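PDB 4OPF: Nrps/pks from Streptomyces albus, which probably acts as a ketosynthase domain of the "AT-less" type I polyketide synthase that makes oxazolomycin, joining acyl units by decarboxylative condensation. Local coordinates for residues 60-66 with 424-430; 83-88 with 226-230; 274-279 with 402-406. One frame throughout, in Å; residues are numbered along the deposited sequence.

Contact 1 of 3, residues 60-66 with 424-430; sequences EGFDPGH and PRLARRG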
ATOM      1  N   GLU A  60     -14.623   0.521  27.402  1.00 71.45           N
ATOM      2  CA  GLU A  60     -15.823   0.955  28.120  1.00 81.96           C
ATOM      3  C   GLU A  60     -16.857   1.646  27.237  1.00 75.02           C
ATOM      4  O   GLU A  60     -17.615   2.493  27.702  1.00 78.24           O
ATOM      5  CB  GLU A  60     -15.410   1.877  29.252  1.00 89.59           C
ATOM      6  CG  GLU A  60     -14.784   1.123  30.399  1.00 96.97           C
ATOM      7  CD  GLU A  60     -14.611   2.022  31.580  1.00103.65           C
ATOM      8  OE1 GLU A  60     -14.303   3.213  31.348  1.00107.47           O
ATOM      9  OE2 GLU A  60     -14.800   1.541  32.716  1.00107.18           O
ATOM     10  N   GLY A  61     -16.904   1.252  25.973  1.00 67.05           N
ATOM     11  CA  GLY A  61     -17.718   1.942  24.992  1.00 63.29           C
ATOM     12  C   GLY A  61     -16.974   3.086  24.306  1.00 58.48           C
ATOM     13  O   GLY A  61     -15.725   3.201  24.359  1.00 51.67           O
ATOM     14  N   PHE A  62     -17.750   3.939  23.659  1.00 50.80           N
ATOM     15  CA  PHE A  62     -17.210   4.922  22.749  1.00 48.50           C
ATOM     16  C   PHE A  62     -18.034   6.170  22.924  1.00 46.58           C
ATOM     17  O   PHE A  62     -19.102   6.126  23.558  1.00 46.30           O
ATOM     18  CB  PHE A  62     -17.293   4.391  21.309  1.00 49.38           C
ATOM     19  CG  PHE A  62     -16.487   3.108  21.055  1.00 49.13           C
ATOM     20  CD1 PHE A  62     -15.079   3.134  20.975  1.00 46.61           C
ATOM     21  CD2 PHE A  62     -17.134   1.873  20.891  1.00 51.62           C
ATOM     22  CE1 PHE A  62     -14.341   1.974  20.737  1.00 45.11           C
ATOM     23  CE2 PHE A  62     -16.385   0.698  20.680  1.00 51.31           C
ATOM     24  CZ  PHE A  62     -14.995   0.754  20.586  1.00 46.16           C
ATOM     25  N   ASP A  63     -17.538   7.276  22.390  1.00 45.40           N
ATOM     26  CA  ASP A  63     -18.284   8.549  22.335  1.00 47.43           C
ATOM     27  C   ASP A  63     -18.536   8.962  20.879  1.00 43.65           C
ATOM     28  O   ASP A  63     -17.823   9.790  20.351  1.00 40.88           O
ATOM     29  CB  ASP A  63     -17.501   9.640  23.043  1.00 50.29           C
ATOM     30  CG  ASP A  63     -18.311  10.921  23.227  1.00 55.99           C
ATOM     31  OD1 ASP A  63     -19.310  11.126  22.497  1.00 58.31           O
ATOM     32  OD2 ASP A  63     -17.927  11.730  24.110  1.00 60.21           O
ATOM     33  N   PRO A  64     -19.547   8.384  20.227  1.00 44.32           N
ATOM     34  CA  PRO A  64     -19.844   8.676  18.811  1.00 45.33           C
ATOM     35  C   PRO A  64     -20.051  10.169  18.559  1.00 43.02           C
ATOM     36  O   PRO A  64     -19.613  10.669  17.509  1.00 38.48           O
ATOM     37  CB  PRO A  64     -21.183   7.962  18.556  1.00 50.20           C
ATOM     38  CG  PRO A  64     -21.322   6.979  19.670  1.00 50.62           C
ATOM     39  CD  PRO A  64     -20.620   7.600  20.853  1.00 49.61           C
ATOM     40  N   GLY A  65     -20.738  10.826  19.497  1.00 41.89           N
ATOM     41  CA  GLY A  65     -21.092  12.247  19.401  1.00 44.63           C
ATOM     42  C   GLY A  65     -19.888  13.144  19.139  1.00 45.69           C
ATOM     43  O   GLY A  65     -19.915  14.048  18.288  1.00 44.59           O
ATOM     44  N   HIS A  66     -18.800  12.849  19.834  1.00 46.02           N
ATOM     45  CA  HIS A  66     -17.588  13.618  19.690  1.00 45.14           C
ATOM     46  C   HIS A  66     -17.100  13.522  18.283  1.00 42.70           C
ATOM     47  O   HIS A  66     -16.566  14.478  17.727  1.00 44.03           O
ATOM     48  CB  HIS A  66     -16.532  13.132  20.649  1.00 49.32           C
ATOM     49  CG  HIS A  66     -15.397  14.089  20.811  1.00 54.63           C
ATOM     50  ND1 HIS A  66     -15.322  14.973  21.868  1.00 54.47           N
ATOM     51  CD2 HIS A  66     -14.301  14.313  20.044  1.00 51.82           C
ATOM     52  CE1 HIS A  66     -14.216  15.688  21.752  1.00 56.15           C
ATOM     53  NE2 HIS A  66     -13.585  15.315  20.650  1.00 54.18           N
ATOM     54  N   PRO A 424      -9.154  15.126  25.413  1.00 52.74           N
ATOM     55  CA  PRO A 424     -10.498  15.488  25.896  1.00 54.60           C
ATOM     56  C   PRO A 424     -11.150  14.370  26.694  1.00 57.68           C
ATOM     57  O   PRO A 424     -10.810  13.197  26.516  1.00 55.84           O
ATOM     58  CB  PRO A 424     -11.282  15.726  24.617  1.00 54.23           C
ATOM     59  CG  PRO A 424     -10.578  14.921  23.596  1.00 56.64           C
ATOM     60  CD  PRO A 424      -9.114  14.925  23.957  1.00 53.84           C
ATOM     61  N   ARG A 425     -12.040  14.733  27.608  1.00 64.32           N
ATOM     62  CA  ARG A 425     -12.804  13.737  28.366  1.00 75.18           C
ATOM     63  C   ARG A 425     -13.956  13.266  27.486  1.00 73.69           C
ATOM     64  O   ARG A 425     -14.882  14.028  27.203  1.00 75.95           O
ATOM     65  CB  ARG A 425     -13.385  14.322  29.665  1.00 85.73           C
ATOM     66  CG  ARG A 425     -12.362  14.872  30.656  1.00 95.77           C
ATOM     67  CD  ARG A 425     -13.031  15.803  31.674  1.00108.19           C
ATOM     68  NE  ARG A 425     -12.168  16.933  32.040  1.00111.68           N
ATOM     69  CZ  ARG A 425     -11.765  17.245  33.274  1.00112.32           C
ATOM     70  NH1 ARG A 425     -10.976  18.298  33.445  1.00111.49           N
ATOM     71  NH2 ARG A 425     -12.143  16.532  34.337  1.00109.58           N
ATOM     72  N   LEU A 426     -13.893  12.015  27.053  1.00 68.85           N
ATOM     73  CA  LEU A 426     -14.930  11.438  26.218  1.00 62.73           C
ATOM     74  C   LEU A 426     -16.008  10.805  27.111  1.00 64.65           C
ATOM     75  O   LEU A 426     -15.716  10.275  28.158  1.00 67.77           O
ATOM     76  CB  LEU A 426     -14.307  10.403  25.295  1.00 56.93           C
ATOM     77  CG  LEU A 426     -13.257  10.895  24.315  1.00 52.15           C
ATOM     78  CD1 LEU A 426     -12.795   9.725  23.482  1.00 51.08           C
ATOM     79  CD2 LEU A 426     -13.802  11.984  23.408  1.00 51.47           C
ATOM     80  N   ALA A 427     -17.261  10.890  26.705  1.00 69.35           N
ATOM     81  CA  ALA A 427     -18.359  10.350  27.514  1.00 73.34           C
ATOM     82  C   ALA A 427     -18.786   9.012  26.933  1.00 72.35           C
ATOM     83  O   ALA A 427     -19.668   8.973  26.073  1.00 67.93           O
ATOM     84  CB  ALA A 427     -19.541  11.319  27.552  1.00 71.90           C
ATOM     85  N   ARG A 428     -18.169   7.931  27.415  1.00 69.29           N
ATOM     86  CA  ARG A 428     -18.356   6.602  26.835  1.00 72.80           C
ATOM     87  C   ARG A 428     -19.590   5.788  27.241  1.00 76.66           C
ATOM     88  O   ARG A 428     -19.934   5.694  28.419  1.00 74.93           O
ATOM     89  CB  ARG A 428     -17.133   5.762  27.124  1.00 78.44           C
ATOM     90  CG  ARG A 428     -15.974   6.137  26.221  1.00 78.32           C
ATOM     91  CD  ARG A 428     -14.707   6.230  27.034  1.00 76.18           C
ATOM     92  NE  ARG A 428     -13.552   6.135  26.161  1.00 72.20           N
ATOM     93  CZ  ARG A 428     -12.393   6.728  26.397  1.00 71.58           C
ATOM     94  NH1 ARG A 428     -12.235   7.497  27.465  1.00 75.27           N
ATOM     95  NH2 ARG A 428     -11.387   6.566  25.552  1.00 66.59           N
ATOM     96  N   ARG A 429     -20.203   5.160  26.238  1.00 74.72           N
ATOM     97  CA  ARG A 429     -21.326   4.253  26.430  1.00 77.43           C
ATOM     98  C   ARG A 429     -21.244   3.127  25.388  1.00 77.29           C
ATOM     99  O   ARG A 429     -20.560   3.283  24.352  1.00 64.28           O
ATOM    100  CB  ARG A 429     -22.642   5.025  26.320  1.00 82.95           C
ATOM    101  CG  ARG A 429     -22.574   6.164  25.312  1.00 83.24           C
ATOM    102  CD  ARG A 429     -23.902   6.887  25.153  1.00 89.15           C
ATOM    103  NE  ARG A 429     -23.856   7.742  23.970  1.00 89.58           N
ATOM    104  CZ  ARG A 429     -24.906   8.324  23.397  1.00 95.22           C
ATOM    105  NH1 ARG A 429     -24.732   9.078  22.305  1.00 96.76           N
ATOM    106  NH2 ARG A 429     -26.125   8.173  23.903  1.00 99.56           N
ATOM    107  N   GLY A 430     -21.873   1.981  25.709  1.00 76.52           N
ATOM    108  CA  GLY A 430     -22.037   0.845  24.781  1.00 73.01           C
ATOM    109  C   GLY A 430     -23.441   0.936  24.196  1.00 76.12           C
ATOM    110  O   GLY A 430     -23.613   1.389  23.057  1.00 72.80           O
TER
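D63 turns its carboxylate toward the backbone of 424-430, where OD2 accepts a hydrogen bond from the amide N of A427 at 2.8 Å, the donor lying above the carboxylate plane. With CG anti to the backbone N (chi1 -170°), OD2 reaches across while D63 OD1 accepts a hydrogen bond from the amide N of H66, 3.2 Å away, an Asx motif. A short acid, whose two oxygens stay close to the backbone, suits this double duty.

H66 presents one ring face to L426, whose CD2 methyl makes a CH-pi contact 3.8 Å from the ring centroid, shifted toward the rim; the two side chains cross at about a right angle. P424 CB nears the same ring at CE1.

Beside this, F62 and R429 form a single antiparallel hydrogen-bonded pair, F62 N to R429 O at 3.0 Å and R429 N to F62 O at 3.1 Å. The CB of F62 points away from 424-430, and its ring packs on L82 and E86 of helix 79-95. G61 brings its CA to 3.2 Å from R429 O; a side chain would collide there, and the backbone angles themselves call for glycine. R428 runs its CG past G61 O at 3.5 Å.

Backbone amides and one carboxylate thus fasten this surface tail, whereas the charges of R428 and R429 go elsewhere, to E86 and D71, tying it to helices 79-95 and 71-76.

Contact 2 of 3, residues 83-88 with 226-230; sequences LLLEET and GVGVL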
ATOM      1  N   LEU A  83     -12.351   2.731  17.642  1.00 25.56           N
ATOM      2  CA  LEU A  83     -11.170   2.776  18.450  1.00 25.61           C
ATOM      3  C   LEU A  83     -10.045   3.557  17.787  1.00 24.71           C
ATOM      4  O   LEU A  83      -9.325   4.275  18.458  1.00 24.41           O
ATOM      5  CB  LEU A  83     -10.711   1.351  18.698  1.00 27.96           C
ATOM      6  CG  LEU A  83      -9.532   1.101  19.605  1.00 29.58           C
ATOM      7  CD1 LEU A  83      -9.753   1.710  20.946  1.00 30.92           C
ATOM      8  CD2 LEU A  83      -9.286  -0.405  19.743  1.00 31.16           C
ATOM      9  N   LEU A  84      -9.852   3.372  16.489  1.00 23.91           N
ATOM     10  CA  LEU A  84      -8.856   4.139  15.744  1.00 24.06           C
ATOM     11  C   LEU A  84      -9.142   5.638  15.765  1.00 24.63           C
ATOM     12  O   LEU A  84      -8.217   6.450  15.804  1.00 24.38           O
ATOM     13  CB  LEU A  84      -8.810   3.713  14.290  1.00 24.52           C
ATOM     14  CG  LEU A  84      -7.931   2.526  14.022  1.00 27.87           C
ATOM     15  CD1 LEU A  84      -8.087   2.208  12.539  1.00 27.94           C
ATOM     16  CD2 LEU A  84      -6.449   2.808  14.326  1.00 28.39           C
ATOM     17  N   LEU A  85     -10.416   6.018  15.673  1.00 24.28           N
ATOM     18  CA  LEU A  85     -10.767   7.442  15.763  1.00 26.53           C
ATOM     19  C   LEU A  85     -10.295   8.066  17.105  1.00 26.07           C
ATOM     20  O   LEU A  85      -9.683   9.135  17.120  1.00 23.76           O
ATOM     21  CB  LEU A  85     -12.291   7.650  15.613  1.00 26.85           C
ATOM     22  CG  LEU A  85     -12.787   7.518  14.167  1.00 27.86           C
ATOM     23  CD1 LEU A  85     -14.296   7.408  14.145  1.00 30.30           C
ATOM     24  CD2 LEU A  85     -12.382   8.753  13.382  1.00 29.68           C
ATOM     25  N   GLU A  86     -10.571   7.375  18.196  1.00 25.99           N
ATOM     26  CA  GLU A  86     -10.117   7.828  19.523  1.00 28.62           C
ATOM     27  C   GLU A  86      -8.622   7.890  19.578  1.00 26.34           C
ATOM     28  O   GLU A  86      -8.059   8.884  20.023  1.00 26.13           O
ATOM     29  CB  GLU A  86     -10.528   6.908  20.683  1.00 30.80           C
ATOM     30  CG  GLU A  86     -11.937   6.957  21.091  1.00 36.88           C
ATOM     31  CD  GLU A  86     -12.238   6.205  22.402  1.00 39.06           C
ATOM     32  OE1 GLU A  86     -11.333   5.593  23.051  1.00 40.97           O
ATOM     33  OE2 GLU A  86     -13.437   6.219  22.785  1.00 43.37           O
ATOM     34  N   GLU A  87      -7.983   6.803  19.219  1.00 25.43           N
ATOM     35  CA  GLU A  87      -6.527   6.778  19.371  1.00 27.14           C
ATOM     36  C   GLU A  87      -5.819   7.742  18.442  1.00 25.37           C
ATOM     37  O   GLU A  87      -4.755   8.227  18.778  1.00 25.14           O
ATOM     38  CB  GLU A  87      -5.973   5.402  19.167  1.00 28.60           C
ATOM     39  CG  GLU A  87      -6.345   4.483  20.294  1.00 34.12           C
ATOM     40  CD  GLU A  87      -5.762   4.937  21.646  1.00 36.64           C
ATOM     41  OE1 GLU A  87      -4.604   5.463  21.750  1.00 39.61           O
ATOM     42  OE2 GLU A  87      -6.498   4.763  22.610  1.00 38.48           O
ATOM     43  N   THR A  88      -6.363   7.990  17.251  1.00 24.06           N
ATOM     44  CA  THR A  88      -5.759   8.986  16.360  1.00 22.52           C
ATOM     45  C   THR A  88      -5.914  10.360  17.009  1.00 22.82           C
ATOM     46  O   THR A  88      -4.946  11.121  17.028  1.00 22.55           O
ATOM     47  CB  THR A  88      -6.363   8.931  14.964  1.00 23.15           C
ATOM     48  OG1 THR A  88      -6.145   7.616  14.419  1.00 21.45           O
ATOM     49  CG2 THR A  88      -5.783  10.030  14.072  1.00 23.15           C
ATOM     50  N   GLY A 226      -5.195  -4.923  20.431  1.00 29.90           N
ATOM     51  CA  GLY A 226      -4.344  -3.765  20.589  1.00 28.74           C
ATOM     52  C   GLY A 226      -4.587  -2.711  19.525  1.00 26.73           C
ATOM     53  O   GLY A 226      -5.155  -2.987  18.460  1.00 26.70           O
ATOM     54  N   VAL A 227      -4.127  -1.506  19.826  1.00 26.72           N
ATOM     55  CA  VAL A 227      -4.127  -0.391  18.883  1.00 25.17           C
ATOM     56  C   VAL A 227      -2.987   0.566  19.202  1.00 25.83           C
ATOM     57  O   VAL A 227      -2.655   0.846  20.364  1.00 25.33           O
ATOM     58  CB  VAL A 227      -5.502   0.343  18.884  1.00 24.94           C
ATOM     59  CG1 VAL A 227      -5.845   0.850  20.259  1.00 26.81           C
ATOM     60  CG2 VAL A 227      -5.579   1.502  17.879  1.00 24.07           C
ATOM     61  N   GLY A 228      -2.393   1.075  18.140  1.00 23.71           N
ATOM     62  CA  GLY A 228      -1.335   2.067  18.247  1.00 22.66           C
ATOM     63  C   GLY A 228      -1.390   2.995  17.068  1.00 20.68           C
ATOM     64  O   GLY A 228      -1.703   2.575  15.940  1.00 20.53           O
ATOM     65  N   VAL A 229      -1.127   4.264  17.320  1.00 20.65           N
ATOM     66  CA  VAL A 229      -1.076   5.268  16.264  1.00 21.11           C
ATOM     67  C   VAL A 229       0.147   6.142  16.424  1.00 23.17           C
ATOM     68  O   VAL A 229       0.438   6.601  17.547  1.00 23.44           O
ATOM     69  CB  VAL A 229      -2.334   6.160  16.297  1.00 21.49           C
ATOM     70  CG1 VAL A 229      -2.315   7.121  15.151  1.00 21.60           C
ATOM     71  CG2 VAL A 229      -3.607   5.295  16.275  1.00 22.05           C
ATOM     72  N   LEU A 230       0.871   6.344  15.320  1.00 22.13           N
ATOM     73  CA  LEU A 230       2.030   7.289  15.240  1.00 23.15           C
ATOM     74  C   LEU A 230       1.705   8.423  14.296  1.00 24.62           C
ATOM     75  O   LEU A 230       1.050   8.197  13.259  1.00 24.10           O
ATOM     76  CB  LEU A 230       3.245   6.598  14.655  1.00 23.87           C
ATOM     77  CG  LEU A 230       3.607   5.292  15.314  1.00 28.12           C
ATOM     78  CD1 LEU A 230       4.768   4.702  14.569  1.00 31.24           C
ATOM     79  CD2 LEU A 230       3.939   5.500  16.793  1.00 29.08           C
TER
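V227 pushes its two methyl groups in among L83, L84 and E87, and this is the tight part of the contact. L83 CD2 lies 3.7 Å from V227 CG1, and the methylene E87 CG meets that same methyl at 3.7 Å. CG1 of V227 sits between its backbone N and carbonyl carbon (chi1 58°), which aims it at this pair, while CG2 is met by L84 CD2 at 3.9 Å. The branched valine fits among L83, L84 and, one turn on, E87, and the leucines supply flexible methyls to close on it.

Farther along, the fit is looser. V229 CG2 still rests 3.7 Å from E87 CB, but L84 CD2 stays 4.2 Å from V229 CG2, and T88 OG1 merely flanks the valine methyls. That hydroxyl is spent on its own helix, donating to L84 O at 2.8 Å, so a polar threonine can be buried here. No touching residue reaches solvent; the E87 carboxylate is the polar side, OE1 hydrogen-bonded to S15 OG and OE2 in a salt bridge with R17.

Helix 79-95 thus lies across strand 226-234, the segment axes 8.2 Å apart and inclined at 42°. The strand runs between 181-188 and 9-17 in the mixed sheet; L84 also packs on A185 and V187, and T88 touches L143 and F147 of helix 138-147.

Contact 3 of 3, residues 274-279 with 402-406; sequences VMARAL and NAHAV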
ATOM      1  N   VAL A 274      15.869  -8.832   4.356  1.00 23.84           N
ATOM      2  CA  VAL A 274      15.050  -7.692   4.747  1.00 22.03           C
ATOM      3  C   VAL A 274      15.774  -6.927   5.840  1.00 22.80           C
ATOM      4  O   VAL A 274      15.747  -5.691   5.886  1.00 23.08           O
ATOM      5  CB  VAL A 274      13.639  -8.098   5.160  1.00 22.25           C
ATOM      6  CG1 VAL A 274      13.600  -8.651   6.578  1.00 22.17           C
ATOM      7  CG2 VAL A 274      12.753  -6.905   5.072  1.00 22.26           C
HETATM    8  N   MSE A 275      16.480  -7.638   6.693  1.00 23.97           N
HETATM    9  CA  MSE A 275      17.210  -6.936   7.762  1.00 24.38           C
HETATM   10  C   MSE A 275      18.410  -6.199   7.181  1.00 24.57           C
HETATM   11  O   MSE A 275      18.641  -5.042   7.531  1.00 23.62           O
HETATM   12  CB  MSE A 275      17.681  -7.863   8.868  1.00 23.72           C
HETATM   13  CG  MSE A 275      16.516  -8.515   9.630  1.00 24.67           C
HETATM   14 SE   MSE A 275      17.151  -9.465  11.251  0.65 27.61          SE
HETATM   15  CE  MSE A 275      17.723 -11.068  10.360  1.00 26.33           C
ATOM     16  N   ALA A 276      19.177  -6.845   6.315  1.00 24.46           N
ATOM     17  CA  ALA A 276      20.301  -6.165   5.659  1.00 26.37           C
ATOM     18  C   ALA A 276      19.864  -4.972   4.835  1.00 27.18           C
ATOM     19  O   ALA A 276      20.526  -3.940   4.825  1.00 27.66           O
ATOM     20  CB  ALA A 276      21.080  -7.156   4.783  1.00 29.16           C
ATOM     21  N   ARG A 277      18.721  -5.057   4.156  1.00 26.40           N
ATOM     22  CA  ARG A 277      18.200  -3.910   3.432  1.00 25.22           C
ATOM     23  C   ARG A 277      17.819  -2.753   4.325  1.00 25.25           C
ATOM     24  O   ARG A 277      18.091  -1.580   4.011  1.00 25.00           O
ATOM     25  CB  ARG A 277      17.010  -4.365   2.554  1.00 29.69           C
ATOM     26  CG  ARG A 277      16.360  -3.284   1.722  1.00 32.22           C
ATOM     27  CD  ARG A 277      17.282  -2.723   0.603  1.00 35.84           C
ATOM     28  NE  ARG A 277      16.571  -1.586  -0.010  1.00 39.78           N
ATOM     29  CZ  ARG A 277      17.144  -0.546  -0.596  1.00 44.06           C
ATOM     30  NH1 ARG A 277      16.376   0.436  -1.067  1.00 44.84           N
ATOM     31  NH2 ARG A 277      18.473  -0.480  -0.690  1.00 42.92           N
ATOM     32  N   ALA A 278      17.142  -3.007   5.429  1.00 24.02           N
ATOM     33  CA  ALA A 278      16.756  -1.886   6.303  1.00 24.51           C
ATOM     34  C   ALA A 278      17.982  -1.184   6.856  1.00 24.46           C
ATOM     35  O   ALA A 278      18.012   0.057   6.997  1.00 23.62           O
ATOM     36  CB  ALA A 278      15.898  -2.343   7.462  1.00 23.21           C
ATOM     37  N   LEU A 279      18.968  -1.969   7.227  1.00 26.56           N
ATOM     38  CA  LEU A 279      20.251  -1.394   7.680  1.00 29.49           C
ATOM     39  C   LEU A 279      20.950  -0.529   6.665  1.00 27.58           C
ATOM     40  O   LEU A 279      21.433   0.550   7.018  1.00 27.11           O
ATOM     41  CB  LEU A 279      21.244  -2.478   8.017  1.00 34.92           C
ATOM     42  CG  LEU A 279      21.149  -3.074   9.380  1.00 38.54           C
ATOM     43  CD1 LEU A 279      22.366  -4.015   9.438  1.00 44.74           C
ATOM     44  CD2 LEU A 279      21.263  -2.031  10.513  1.00 41.31           C
ATOM     45  N   ASN A 402       7.819 -10.086   5.103  1.00 23.00           N
ATOM     46  CA  ASN A 402       8.702  -9.710   6.145  1.00 21.56           C
ATOM     47  C   ASN A 402       8.960  -8.229   6.132  1.00 21.77           C
ATOM     48  O   ASN A 402       9.035  -7.594   5.051  1.00 21.41           O
ATOM     49  CB  ASN A 402      10.054 -10.385   5.950  1.00 22.95           C
ATOM     50  CG  ASN A 402       9.938 -11.850   5.730  1.00 25.25           C
ATOM     51  OD1 ASN A 402       9.463 -12.575   6.586  1.00 26.50           O
ATOM     52  ND2 ASN A 402      10.374 -12.310   4.587  1.00 26.47           N
ATOM     53  N   ALA A 403       9.175  -7.677   7.322  1.00 20.05           N
ATOM     54  CA  ALA A 403       9.465  -6.288   7.469  1.00 20.42           C
ATOM     55  C   ALA A 403      10.438  -6.067   8.602  1.00 20.76           C
ATOM     56  O   ALA A 403      10.399  -6.820   9.582  1.00 20.20           O
ATOM     57  CB  ALA A 403       8.184  -5.543   7.733  1.00 20.01           C
ATOM     58  N   HIS A 404      11.259  -5.020   8.489  1.00 19.40           N
ATOM     59  CA  HIS A 404      12.233  -4.708   9.515  1.00 20.52           C
ATOM     60  C   HIS A 404      12.493  -3.222   9.511  1.00 20.58           C
ATOM     61  O   HIS A 404      12.678  -2.610   8.469  1.00 19.29           O
ATOM     62  CB  HIS A 404      13.528  -5.484   9.215  1.00 22.28           C
ATOM     63  CG  HIS A 404      14.580  -5.428  10.288  1.00 23.47           C
ATOM     64  ND1 HIS A 404      14.538  -6.207  11.427  1.00 23.52           N
ATOM     65  CD2 HIS A 404      15.759  -4.757  10.343  1.00 24.16           C
ATOM     66  CE1 HIS A 404      15.609  -5.961  12.162  1.00 23.82           C
ATOM     67  NE2 HIS A 404      16.385  -5.117  11.510  1.00 22.06           N
ATOM     68  N   ALA A 405      12.483  -2.617  10.690  1.00 20.84           N
ATOM     69  CA  ALA A 405      12.652  -1.185  10.822  1.00 21.15           C
ATOM     70  C   ALA A 405      13.781  -0.900  11.800  1.00 21.86           C
ATOM     71  O   ALA A 405      13.921  -1.607  12.814  1.00 22.94           O
ATOM     72  CB  ALA A 405      11.363  -0.558  11.317  1.00 20.98           C
ATOM     73  N   VAL A 406      14.530   0.159  11.516  1.00 21.98           N
ATOM     74  CA  VAL A 406      15.624   0.653  12.349  1.00 22.88           C
ATOM     75  C   VAL A 406      15.281   2.055  12.842  1.00 24.18           C
ATOM     76  O   VAL A 406      14.975   2.928  12.052  1.00 24.82           O
ATOM     77  CB  VAL A 406      16.945   0.686  11.550  1.00 25.09           C
ATOM     78  CG1 VAL A 406      18.085   1.221  12.388  1.00 26.54           C
ATOM     79  CG2 VAL A 406      17.301  -0.713  11.085  1.00 25.81           C
TER
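M275 lies over the imidazole of H404: its CG is 3.6 Å from the ring centroid and almost above the centre, a CH-pi contact. M275 is present as selenomethionine, and with chi2 extended (-170°) its SE lies obliquely, 4.3 Å from the same centroid. The histidine ring is brought beneath the helix because CG lies anti to the backbone N (chi1 -172°). A278 meets the ring quite differently, at its edge and in its plane, with CB 3.8 Å from H404 CD2. The same methyl lies 3.4 Å from H404 O, a closeness suited to the small side chain of alanine.

The ring is also polar at both nitrogens, and both are satisfied: ND1 is hydrogen-bonded to S394 OG and NE2 to Y314 OH, which together fix its rotation. With an alanine at this position, S394 and Y314 would probably lose their common imidazole partner, and M275 the flat surface under its CG.

On one flank V274 spreads its branches, CG1 reaching N402 CB at 4.0 Å and CG2 lying against N402 O. On the other, the longer L279 extends CD2 to 4.2 Å from V406 CG2, closing the row with apolar methyls.

In the thiolase-type fold of ketosynthases, helix 268-282 here covers strand 401-408, which lies between strands 247-256 and 390-396; the segment axes come within 7.5 Å at an angle of 32°. Helix 300-314 packs alongside, its A309, I310 and Y314 touching M275, while R277, on the same helix as M275, forms a salt bridge with D178 of the second subunit.

How the contacts relate
From the N terminus the chain runs through strand 9-17 and helix 24-33 to 60-66, whose partner comes only at the C-terminal end, so contact 1 closes a loop that holds most of the fold and both other contacts. Within it, contact 2 closes first, bringing strand 226-234 back to helix 79-95. Contact 3 follows in series, joining helix 268-282 to strand 401-408; these two loops neither cross nor overlap. Contacts 2 and 3 reach the same mixed sheet on opposite sides of the chain's centre, their centres about 25 Å apart. Contacts 1 and 2 touch directly through helix 79-95, L426 packing on E86 and F62 against L83, whereas contact 3 lies remote from the tail.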